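Local coordinates for protein peruvianin-I (Thevetia peruviana, PDB 6ORM) that acts as a cysteine peptidase of plant latex, built as a glycosylated germin-like protein of the cupin superfamily that assembles from six subunits, at residues Glu106-Thr111 and Gln115-Arg120; Ala13-Pro18 and Asn22-Arg27; Gln44-Phe49 and Gly53-Phe58. All coordinates share one frame; numbering follows the deposited sequence.

Contact 1: residues Glu106-Thr111 and Gln115-Arg120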
loop_
_atom_site.group_PDB
_atom_site.type_symbol
_atom_site.label_atom_id
_atom_site.label_comp_id
_atom_site.label_asym_id
_atom_site.label_seq_id
_atom_site.Cartn_x
_atom_site.Cartn_y
_atom_site.Cartn_z
ATOM N N GLU A 106 9.001 16.570 24.534
ATOM C CA GLU A 106 8.509 15.539 23.630
ATOM C C GLU A 106 9.699 14.763 23.087
ATOM O O GLU A 106 10.650 15.363 22.578
ATOM C CB GLU A 106 7.701 16.164 22.488
ATOM C CG GLU A 106 7.123 15.169 21.501
ATOM C CD GLU A 106 5.880 14.480 22.021
ATOM O OE1 GLU A 106 5.165 15.083 22.850
ATOM O OE2 GLU A 106 5.618 13.337 21.594
ATOM N N GLY A 107 9.655 13.437 23.198
ATOM C CA GLY A 107 10.746 12.623 22.692
ATOM C C GLY A 107 10.295 11.251 22.243
ATOM O O GLY A 107 9.255 10.745 22.672
ATOM N N PHE A 108 11.101 10.651 21.364
ATOM C CA PHE A 108 10.934 9.259 20.970
ATOM C C PHE A 108 12.291 8.567 20.962
ATOM O O PHE A 108 13.339 9.209 20.861
ATOM C CB PHE A 108 10.243 9.122 19.598
ATOM C CG PHE A 108 11.139 9.405 18.417
ATOM C CD1 PHE A 108 11.912 8.401 17.850
ATOM C CD2 PHE A 108 11.180 10.668 17.852
ATOM C CE1 PHE A 108 12.730 8.659 16.762
ATOM C CE2 PHE A 108 11.994 10.934 16.760
ATOM C CZ PHE A 108 12.769 9.926 16.215
ATOM N N TYR A 109 12.256 7.239 21.082
ATOM C CA TYR A 109 13.445 6.394 21.039
ATOM C C TYR A 109 13.478 5.624 19.724
ATOM O O TYR A 109 12.462 5.056 19.310
ATOM C CB TYR A 109 13.468 5.408 22.212
ATOM C CG TYR A 109 13.394 6.053 23.577
ATOM C CD1 TYR A 109 12.176 6.444 24.115
ATOM C CD2 TYR A 109 14.542 6.263 24.331
ATOM C CE1 TYR A 109 12.102 7.030 25.364
ATOM C CE2 TYR A 109 14.477 6.848 25.582
ATOM C CZ TYR A 109 13.254 7.230 26.091
ATOM O OH TYR A 109 13.180 7.814 27.336
ATOM N N SER A 110 14.641 5.606 19.077
ATOM C CA SER A 110 14.799 4.835 17.856
ATOM C C SER A 110 15.014 3.356 18.174
ATOM O O SER A 110 15.200 2.956 19.326
ATOM C CB SER A 110 15.964 5.377 17.028
ATOM O OG SER A 110 17.205 4.912 17.527
ATOM N N THR A 111 15.003 2.536 17.126
ATOM C CA THR A 111 15.291 1.113 17.265
ATOM C C THR A 111 16.786 0.819 17.301
ATOM O O THR A 111 17.169 -0.354 17.349
ATOM C CB THR A 111 14.640 0.323 16.126
ATOM O OG1 THR A 111 15.133 0.798 14.867
ATOM C CG2 THR A 111 13.118 0.469 16.169
ATOM N N GLN A 115 18.278 5.176 21.012
ATOM C CA GLN A 115 18.749 6.554 20.986
ATOM C C GLN A 115 17.560 7.497 21.128
ATOM O O GLN A 115 16.538 7.335 20.455
ATOM C CB GLN A 115 19.511 6.846 19.693
ATOM C CG GLN A 115 19.942 8.305 19.569
ATOM C CD GLN A 115 21.064 8.511 18.570
ATOM O OE1 GLN A 115 21.599 7.553 18.013
ATOM N NE2 GLN A 115 21.425 9.770 18.336
ATOM N N LEU A 116 17.696 8.478 22.013
ATOM C CA LEU A 116 16.598 9.365 22.364
ATOM C C LEU A 116 16.708 10.665 21.582
ATOM O O LEU A 116 17.765 11.304 21.579
ATOM C CB LEU A 116 16.586 9.646 23.867
ATOM C CG LEU A 116 15.582 10.700 24.335
ATOM C CD1 LEU A 116 14.151 10.279 24.010
ATOM C CD2 LEU A 116 15.743 10.988 25.826
ATOM N N TYR A 117 15.628 11.035 20.896
ATOM C CA TYR A 117 15.505 12.322 20.221
ATOM C C TYR A 117 14.419 13.106 20.948
ATOM O O TYR A 117 13.239 12.749 20.879
ATOM C CB TYR A 117 15.184 12.131 18.739
ATOM C CG TYR A 117 16.203 11.255 18.041
ATOM C CD1 TYR A 117 16.098 9.870 18.079
ATOM C CD2 TYR A 117 17.291 11.812 17.378
ATOM C CE1 TYR A 117 17.036 9.065 17.462
ATOM C CE2 TYR A 117 18.235 11.012 16.755
ATOM C CZ TYR A 117 18.101 9.641 16.801
ATOM O OH TYR A 117 19.035 8.843 16.184
ATOM N N VAL A 118 14.819 14.170 21.639
ATOM C CA VAL A 118 13.938 14.879 22.559
ATOM C C VAL A 118 14.137 16.379 22.390
ATOM O O VAL A 118 15.263 16.854 22.212
ATOM C CB VAL A 118 14.195 14.439 24.019
ATOM C CG1 VAL A 118 15.662 14.637 24.393
ATOM C CG2 VAL A 118 13.281 15.178 24.986
ATOM N N LYS A 119 13.035 17.125 22.432
ATOM C CA LYS A 119 13.073 18.573 22.312
ATOM C C LYS A 119 11.998 19.174 23.204
ATOM O O LYS A 119 10.967 18.548 23.472
ATOM C CB LYS A 119 12.856 19.042 20.866
ATOM C CG LYS A 119 13.995 18.724 19.911
ATOM C CD LYS A 119 15.267 19.479 20.267
ATOM C CE LYS A 119 15.109 20.975 20.066
ATOM N NZ LYS A 119 16.373 21.710 20.368
ATOM N N ARG A 120 12.257 20.391 23.670
ATOM C CA ARG A 120 11.240 21.181 24.347
ATOM C C ARG A 120 10.377 21.878 23.301
ATOM O O ARG A 120 10.900 22.490 22.365
ATOM C CB ARG A 120 11.891 22.202 25.280
ATOM C CG ARG A 120 10.913 22.982 26.148
ATOM C CD ARG A 120 10.536 24.310 25.509
ATOM N NE ARG A 120 11.704 25.151 25.251
ATOM C CZ ARG A 120 12.054 26.197 25.991
ATOM N NH1 ARG A 120 11.323 26.543 27.042
ATOM N NH2 ARG A 120 13.134 26.901 25.678
HETATM O O HOH W 1 18.993 6.080 15.934
#
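Phe108 takes the first torsion that sets CG between its backbone N and carbonyl carbon (chi1 77°), while Tyr117, its cross-strand partner, holds CG anti to the carbonyl carbon. As a hydrogen-bonded pair the two residues share a face, and these torsions turn their rings nearly parallel, 24° apart, but slid so far that they barely overlap. Phe108 CE1 meets Tyr117 CD1 at 3.8 Å, and CB of Tyr117 lies over one face of the Phe108 ring. Beyond them, the edge of the Tyr117 ring abuts Ser110 CB, and a water bridges Tyr117 OH to Ser110 OG, which also bonds to Asn112 N in the turn. On the other face, Leu116 places CD1 3.8 Å from the centroid of the Tyr109 ring, almost straight above its centre, a CH-pi contact. Gly107, without a side chain, sits opposite Val118, with the CA atoms only 3.9 Å apart. Paired bonds join Glu106 with Lys119 and Phe108 with Tyr117, the straightest being Glu106 N to Lys119 O at 3.0 Å and 178°. Toward the turn, Ser110 N adds a bond to Gln115 O at 2.9 Å. Both polar ends lead away: Glu106 reaches Thr137, and Lys119 forms a salt bridge with Asp35 of a second subunit, whose Phe37 packs edge-to-face on Phe108 and on Tyr117. The arrangement is an antiparallel beta hairpin of the cupin fold whose Phe108-Tyr117 face packs against the second subunit.

Contact 2: residues Ala13-Pro18 and Asn22-Arg27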
loop_
_atom_site.group_PDB
_atom_site.type_symbol
_atom_site.label_atom_id
_atom_site.label_comp_id
_atom_site.label_asym_id
_atom_site.label_seq_id
_atom_site.Cartn_x
_atom_site.Cartn_y
_atom_site.Cartn_z
ATOM N N ALA A 13 -18.491 5.017 8.835
ATOM C CA ALA A 13 -18.521 3.840 9.691
ATOM C C ALA A 13 -19.921 3.616 10.251
ATOM O O ALA A 13 -20.517 4.515 10.851
ATOM C CB ALA A 13 -17.510 3.989 10.830
ATOM N N ASP A 14 -20.450 2.413 10.039
ATOM C CA ASP A 14 -21.670 1.972 10.713
ATOM C C ASP A 14 -21.241 1.373 12.043
ATOM O O ASP A 14 -20.857 0.203 12.115
ATOM C CB ASP A 14 -22.436 0.968 9.856
ATOM C CG ASP A 14 -23.732 0.509 10.511
ATOM O OD1 ASP A 14 -24.046 0.975 11.630
ATOM O OD2 ASP A 14 -24.442 -0.319 9.904
ATOM N N LEU A 15 -21.295 2.180 13.100
ATOM C CA LEU A 15 -20.798 1.740 14.408
ATOM C C LEU A 15 -21.719 0.768 15.124
ATOM O O LEU A 15 -21.274 0.162 16.115
ATOM C CB LEU A 15 -20.555 2.964 15.293
ATOM C CG LEU A 15 -19.533 3.945 14.731
ATOM C CD1 LEU A 15 -19.390 5.137 15.661
ATOM C CD2 LEU A 15 -18.196 3.252 14.517
ATOM N N ASN A 16 -22.964 0.617 14.698
ATOM C CA ASN A 16 -23.848 -0.360 15.310
ATOM C C ASN A 16 -24.094 -1.556 14.403
ATOM O O ASN A 16 -25.047 -2.318 14.622
ATOM C CB ASN A 16 -25.162 0.308 15.717
ATOM C CG ASN A 16 -24.963 1.285 16.858
ATOM O OD1 ASN A 16 -24.469 0.909 17.920
ATOM N ND2 ASN A 16 -25.333 2.546 16.641
ATOM N N SER A 17 -23.216 -1.780 13.428
ATOM C CA SER A 17 -23.334 -2.952 12.587
ATOM C C SER A 17 -23.009 -4.197 13.407
ATOM O O SER A 17 -22.136 -4.161 14.281
ATOM C CB SER A 17 -22.398 -2.859 11.376
ATOM O OG SER A 17 -22.337 -4.086 10.669
ATOM N N PRO A 18 -23.701 -5.312 13.163
ATOM C CA PRO A 18 -23.331 -6.561 13.830
ATOM C C PRO A 18 -22.122 -7.233 13.216
ATOM O O PRO A 18 -21.639 -8.231 13.768
ATOM C CB PRO A 18 -24.584 -7.422 13.661
ATOM C CG PRO A 18 -25.168 -6.956 12.366
ATOM C CD PRO A 18 -24.855 -5.477 12.262
ATOM N N ASN A 22 -12.179 -5.768 8.612
ATOM C CA ASN A 22 -11.052 -4.853 8.691
ATOM C C ASN A 22 -11.572 -3.428 8.573
ATOM O O ASN A 22 -12.124 -3.047 7.537
ATOM C CB ASN A 22 -10.040 -5.155 7.590
ATOM C CG ASN A 22 -8.725 -4.430 7.798
ATOM O OD1 ASN A 22 -8.318 -4.177 8.933
ATOM N ND2 ASN A 22 -8.055 -4.089 6.703
ATOM N N GLY A 23 -11.424 -2.656 9.640
ATOM C CA GLY A 23 -12.026 -1.331 9.678
ATOM C C GLY A 23 -13.464 -1.413 10.141
ATOM O O GLY A 23 -13.759 -1.984 11.195
ATOM N N TYR A 24 -14.370 -0.844 9.347
ATOM C CA TYR A 24 -15.788 -0.806 9.672
ATOM C C TYR A 24 -16.617 -0.991 8.411
ATOM O O TYR A 24 -16.248 -0.473 7.346
ATOM C CB TYR A 24 -16.193 0.521 10.325
ATOM C CG TYR A 24 -15.698 0.727 11.731
ATOM C CD1 TYR A 24 -16.307 0.089 12.803
ATOM C CD2 TYR A 24 -14.637 1.581 11.992
ATOM C CE1 TYR A 24 -15.861 0.288 14.096
ATOM C CE2 TYR A 24 -14.186 1.785 13.276
ATOM C CZ TYR A 24 -14.799 1.136 14.324
ATOM O OH TYR A 24 -14.344 1.346 15.605
ATOM N N PRO A 25 -17.739 -1.702 8.497
ATOM C CA PRO A 25 -18.746 -1.594 7.441
ATOM C C PRO A 25 -19.302 -0.180 7.409
ATOM O O PRO A 25 -19.176 0.590 8.366
ATOM C CB PRO A 25 -19.822 -2.612 7.838
ATOM C CG PRO A 25 -19.529 -3.008 9.233
ATOM C CD PRO A 25 -18.142 -2.594 9.598
ATOM N N CYS A 26 -19.921 0.168 6.291
ATOM C CA CYS A 26 -20.343 1.539 6.082
ATOM C C CYS A 26 -21.859 1.647 6.026
ATOM O O CYS A 26 -22.571 0.686 5.722
ATOM C CB CYS A 26 -19.743 2.106 4.794
ATOM S SG CYS A 26 -17.991 1.786 4.581
ATOM N N ARG A 27 -22.343 2.842 6.345
ATOM C CA ARG A 27 -23.714 3.213 6.052
ATOM C C ARG A 27 -23.858 3.526 4.568
ATOM O O ARG A 27 -22.877 3.773 3.861
ATOM C CB ARG A 27 -24.142 4.398 6.908
ATOM C CG ARG A 27 -23.982 4.134 8.391
ATOM C CD ARG A 27 -24.468 5.298 9.217
ATOM N NE ARG A 27 -23.461 5.717 10.183
ATOM C CZ ARG A 27 -23.199 6.984 10.476
ATOM N NH1 ARG A 27 -23.878 7.958 9.885
ATOM N NH2 ARG A 27 -22.266 7.278 11.365
#
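Ala13 O is gripped by two nitrogens of one side chain, Arg27 NE at 3.2 Å and Arg27 NH2 at 3.3 Å. Both bonds are weak and bent, and the oxygen meets the guanidinium obliquely. Arg27 CG rests 3.8 Å from Asp14 CB, and beyond it the bend at chi3 (-128°) turns the guanidinium to Ala13 O. Arg27 NH1 also has a long, weak ion pair with Asp36. The firm link is a backbone one: Asp14 N gives a nearly straight bond to Pro25 O, 2.8 Å and 175°, next to the single bridge that pairs Ala13 with Cys26. Apolar contacts add to this. Ala13 CB sits 3.7 Å from Tyr24 CB, and Leu15 CD2 lies over one face of the Tyr24 ring, shifted from its centre toward the rim, in a CH-pi contact. Pro25 is wedged against Ser17, its CG 3.3 Å from Ser17 OG, the hydroxyl that bonds to Leu19 N. With CG anti to N (chi1 -179°), Asp14 can curl OD1 round to accept from Asn16 N, which comes from above the carboxylate plane. Cys26 points away to a disulfide with Cys11, and its backbone bonds to a fifth subunit. These are the features of a disulfide-tied N-terminal loop as in germin-like proteins, whose first segment folds into an Asx turn within a type I beta turn from Asp14 to Ser17.

Contact 3: residues Gln44-Phe49 and Gly53-Phe58. With NAG (2-acetamido-2-deoxy-beta-D-glucopyranose), chain D; NAG (2-acetamido-2-deoxy-beta-D-glucopyranose), chain B; NAG (2-acetamido-2-deoxy-beta-D-glucopyranose), chain E; NAG (2-acetamido-2-deoxy-beta-D-glucopyranose), chain C.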
loop_
_atom_site.group_PDB
_atom_site.type_symbol
_atom_site.label_atom_id
_atom_site.label_comp_id
_atom_site.label_asym_id
_atom_site.label_seq_id
_atom_site.Cartn_x
_atom_site.Cartn_y
_atom_site.Cartn_z
ATOM N N GLN A 44 -15.937 19.902 23.898
ATOM C CA GLN A 44 -16.000 19.454 25.278
ATOM C C GLN A 44 -14.599 19.441 25.858
ATOM O O GLN A 44 -13.704 18.761 25.325
ATOM C CB GLN A 44 -16.660 18.083 25.351
ATOM C CG GLN A 44 -17.817 17.956 24.375
ATOM C CD GLN A 44 -18.421 16.569 24.334
ATOM O OE1 GLN A 44 -18.146 15.730 25.192
ATOM N NE2 GLN A 44 -19.238 16.311 23.313
ATOM N N ALA A 45 -14.405 20.182 26.948
ATOM C CA ALA A 45 -13.149 20.183 27.671
ATOM C C ALA A 45 -12.868 18.793 28.233
ATOM O O ALA A 45 -13.775 17.963 28.337
ATOM C CB ALA A 45 -13.191 21.219 28.793
ATOM N N PRO A 46 -11.611 18.503 28.564
ATOM C CA PRO A 46 -11.315 17.249 29.263
ATOM C C PRO A 46 -12.218 17.082 30.477
ATOM O O PRO A 46 -12.342 17.983 31.309
ATOM C CB PRO A 46 -9.847 17.418 29.670
ATOM C CG PRO A 46 -9.284 18.293 28.605
ATOM C CD PRO A 46 -10.383 19.274 28.286
ATOM N N SER A 47 -12.868 15.924 30.565
ATOM C CA SER A 47 -13.764 15.638 31.676
ATOM C C SER A 47 -13.049 14.983 32.847
ATOM O O SER A 47 -13.649 14.826 33.916
ATOM C CB SER A 47 -14.916 14.739 31.213
ATOM O OG SER A 47 -14.421 13.525 30.677
ATOM N N GLY A 48 -11.789 14.613 32.669
ATOM C CA GLY A 48 -11.018 13.979 33.720
ATOM C C GLY A 48 -9.633 13.676 33.198
ATOM O O GLY A 48 -9.329 13.877 32.018
ATOM N N PHE A 49 -8.786 13.200 34.105
ATOM C CA PHE A 49 -7.402 12.904 33.776
ATOM C C PHE A 49 -7.034 11.567 34.396
ATOM O O PHE A 49 -7.609 11.166 35.411
ATOM C CB PHE A 49 -6.461 14.011 34.273
ATOM C CG PHE A 49 -6.681 15.339 33.601
ATOM C CD1 PHE A 49 -7.688 16.191 34.028
ATOM C CD2 PHE A 49 -5.886 15.731 32.537
ATOM C CE1 PHE A 49 -7.897 17.407 33.408
ATOM C CE2 PHE A 49 -6.089 16.948 31.913
ATOM C CZ PHE A 49 -7.096 17.787 32.349
ATOM N N GLY A 53 -1.975 12.486 35.078
ATOM C CA GLY A 53 -2.282 13.842 34.662
ATOM C C GLY A 53 -2.525 14.050 33.187
ATOM O O GLY A 53 -2.423 15.188 32.717
ATOM N N LEU A 54 -2.865 13.004 32.444
ATOM C CA LEU A 54 -3.112 13.102 31.013
ATOM C C LEU A 54 -4.591 12.895 30.713
ATOM O O LEU A 54 -5.217 11.974 31.250
ATOM C CB LEU A 54 -2.283 12.071 30.244
ATOM C CG LEU A 54 -2.690 11.832 28.786
ATOM C CD1 LEU A 54 -2.376 13.046 27.928
ATOM C CD2 LEU A 54 -2.022 10.584 28.225
ATOM N N ASN A 55 -5.144 13.750 29.856
ATOM C CA ASN A 55 -6.428 13.485 29.224
ATOM C C ASN A 55 -6.234 13.393 27.721
ATOM O O ASN A 55 -5.638 14.288 27.113
ATOM C CB ASN A 55 -7.481 14.555 29.512
ATOM C CG ASN A 55 -8.736 14.314 28.706
ATOM O OD1 ASN A 55 -8.897 14.831 27.599
ATOM N ND2 ASN A 55 -9.619 13.492 29.244
ATOM N N VAL A 56 -6.753 12.324 27.124
ATOM C CA VAL A 56 -6.803 12.178 25.676
ATOM C C VAL A 56 -8.259 12.238 25.238
ATOM O O VAL A 56 -9.102 11.492 25.751
ATOM C CB VAL A 56 -6.151 10.866 25.209
ATOM C CG1 VAL A 56 -6.075 10.843 23.695
ATOM C CG2 VAL A 56 -4.766 10.703 25.819
ATOM N N THR A 57 -8.552 13.128 24.296
ATOM C CA THR A 57 -9.840 13.159 23.611
ATOM C C THR A 57 -9.600 12.615 22.207
ATOM O O THR A 57 -8.909 13.246 21.400
ATOM C CB THR A 57 -10.425 14.570 23.585
ATOM O OG1 THR A 57 -10.521 15.066 24.926
ATOM C CG2 THR A 57 -11.814 14.561 22.957
ATOM N N PHE A 58 -10.164 11.443 21.928
ATOM C CA PHE A 58 -9.859 10.690 20.720
ATOM C C PHE A 58 -10.767 11.095 19.569
ATOM O O PHE A 58 -11.968 11.306 19.754
ATOM C CB PHE A 58 -10.018 9.190 20.971
ATOM C CG PHE A 58 -8.995 8.612 21.901
ATOM C CD1 PHE A 58 -7.739 8.254 21.438
ATOM C CD2 PHE A 58 -9.294 8.414 23.238
ATOM C CE1 PHE A 58 -6.800 7.711 22.296
ATOM C CE2 PHE A 58 -8.359 7.874 24.101
ATOM C CZ PHE A 58 -7.110 7.521 23.630
HETATM C C1 NAG D . -10.819 13.136 28.537
HETATM C C2 NAG D . -11.573 12.002 29.205
HETATM C C3 NAG D . -12.609 11.438 28.243
HETATM C C4 NAG D . -13.478 12.550 27.659
HETATM C C5 NAG D . -12.638 13.730 27.170
HETATM C C6 NAG D . -13.469 14.930 26.772
HETATM C C7 NAG D . -10.478 10.647 30.936
HETATM C C8 NAG D . -9.501 9.543 31.211
HETATM N N2 NAG D . -10.663 10.956 29.647
HETATM O O3 NAG D . -13.416 10.491 28.933
HETATM O O4 NAG D . -14.170 12.045 26.526
HETATM O O5 NAG D . -11.725 14.165 28.188
HETATM O O6 NAG D . -14.155 15.496 27.880
HETATM O O7 NAG D . -11.072 11.229 31.836
HETATM C C1 NAG B . -15.498 11.638 26.852
HETATM C C2 NAG B . -16.207 11.451 25.515
HETATM C C3 NAG B . -17.612 10.888 25.718
HETATM C C4 NAG B . -17.567 9.634 26.584
HETATM C C5 NAG B . -16.842 9.945 27.886
HETATM C C6 NAG B . -16.682 8.741 28.785
HETATM C C7 NAG B . -15.429 13.023 23.795
HETATM C C8 NAG B . -15.637 14.365 23.159
HETATM N N2 NAG B . -16.266 12.709 24.787
HETATM O O3 NAG B . -18.161 10.591 24.438
HETATM O O4 NAG B . -18.884 9.184 26.888
HETATM O O5 NAG B . -15.523 10.420 27.587
HETATM O O6 NAG B . -15.683 7.857 28.299
HETATM O O7 NAG B . -14.544 12.260 23.423
HETATM C C1 NAG E . -6.696 22.282 33.012
HETATM C C2 NAG E . -7.155 23.554 33.715
HETATM C C3 NAG E . -8.336 23.253 34.641
HETATM C C4 NAG E . -9.451 22.564 33.863
HETATM C C5 NAG E . -8.902 21.333 33.139
HETATM C C6 NAG E . -9.908 20.699 32.206
HETATM C C7 NAG E . -5.608 25.405 34.132
HETATM C C8 NAG E . -4.476 25.918 34.970
HETATM N N2 NAG E . -6.064 24.187 34.440
HETATM O O3 NAG E . -8.829 24.451 35.236
HETATM O O4 NAG E . -10.487 22.172 34.760
HETATM O O5 NAG E . -7.788 21.703 32.314
HETATM O O6 NAG E . -10.151 21.530 31.079
HETATM O O7 NAG E . -6.090 26.065 33.216
HETATM C C1 NAG C . -11.824 22.534 34.331
HETATM C C2 NAG C . -12.793 21.706 35.208
HETATM C C3 NAG C . -14.258 22.158 35.046
HETATM C C4 NAG C . -14.422 23.671 34.955
HETATM C C5 NAG C . -13.400 24.240 33.987
HETATM C C6 NAG C . -13.456 25.745 33.846
HETATM C C7 NAG C . -11.909 19.424 35.522
HETATM C C8 NAG C . -11.926 18.018 35.002
HETATM N N2 NAG C . -12.676 20.298 34.864
HETATM O O3 NAG C . -14.994 21.678 36.165
HETATM O O4 NAG C . -15.736 23.958 34.487
HETATM O O5 NAG C . -12.098 23.909 34.476
HETATM O O6 NAG C . -12.452 26.381 34.624
HETATM O O7 NAG C . -11.235 19.751 36.492
#
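Asn55 and Phe49 cross at about a right angle, the amide plane turned 70° from the ring plane, so that the ring lies beside the root of the asparagine while its amide passes on to the sugar. Phe49 CD2 is the touching corner, 3.4 Å from Asn55 N and 3.6 Å from Asn55 CB. The Asn55 side chain leaves the strand with CG anti to the backbone N (chi1 173°), pointing at the loop 44-49. There Pro46 crosses it obliquely, its CB 3.4 Å from Asn55 CG, so the proline lies against the amide while Phe49 packs at CB. Asn55 ND2 carries the N-linked NAG of chain D, and its remaining N-H bonds to Gly48 O at 2.8 Å. This bond is bent, 135° at the hydrogen, and the oxygen stands tilted from the amide plane. The loop also receives the sugar itself: Ser47 N gives a bond to O5 of that NAG at 3.2 Å. O7 of the same NAG lies close to the backbone at Gly48, 3.1 Å from Gly48 C. The second residue of this glycan, the NAG of chain B, brings its methyl C8 to 3.5 Å from Gln44 OE1. On the other glycan, O5 of the NAG of chain E and C8 of the NAG of chain C approach the edge of the Phe49 ring. Beneath, the strand 54-57 is an outermost one of its sheet, joined to strand 73-79, and Thr57 OG1 bonds to Arg76. The chemistry implies a glycosylation site whose amide orientation is probably fixed by the bond to Gly48 O and by Pro46, and whose first sugar is held to the loop through its ring oxygen by Ser47 N.

Contacts 2, 3 and 1 follow one another along the chain, each a short return of the backbone with three residues between its segments. Contacts 1 and 2 lie on opposite sides of the chain's centre, their own centres 37 Å apart, and both meet other subunits. Contact 3, at the glycosylated edge of the five-stranded sheet, is touched by no other protein chain. Its centre is 24 Å from that of contact 1 and 26 Å from that of contact 2, with nearest atoms about 9 and 10 Å away. The Leu15 side chain of contact 2 lies about 10 Å from a bound NAG, without touching it.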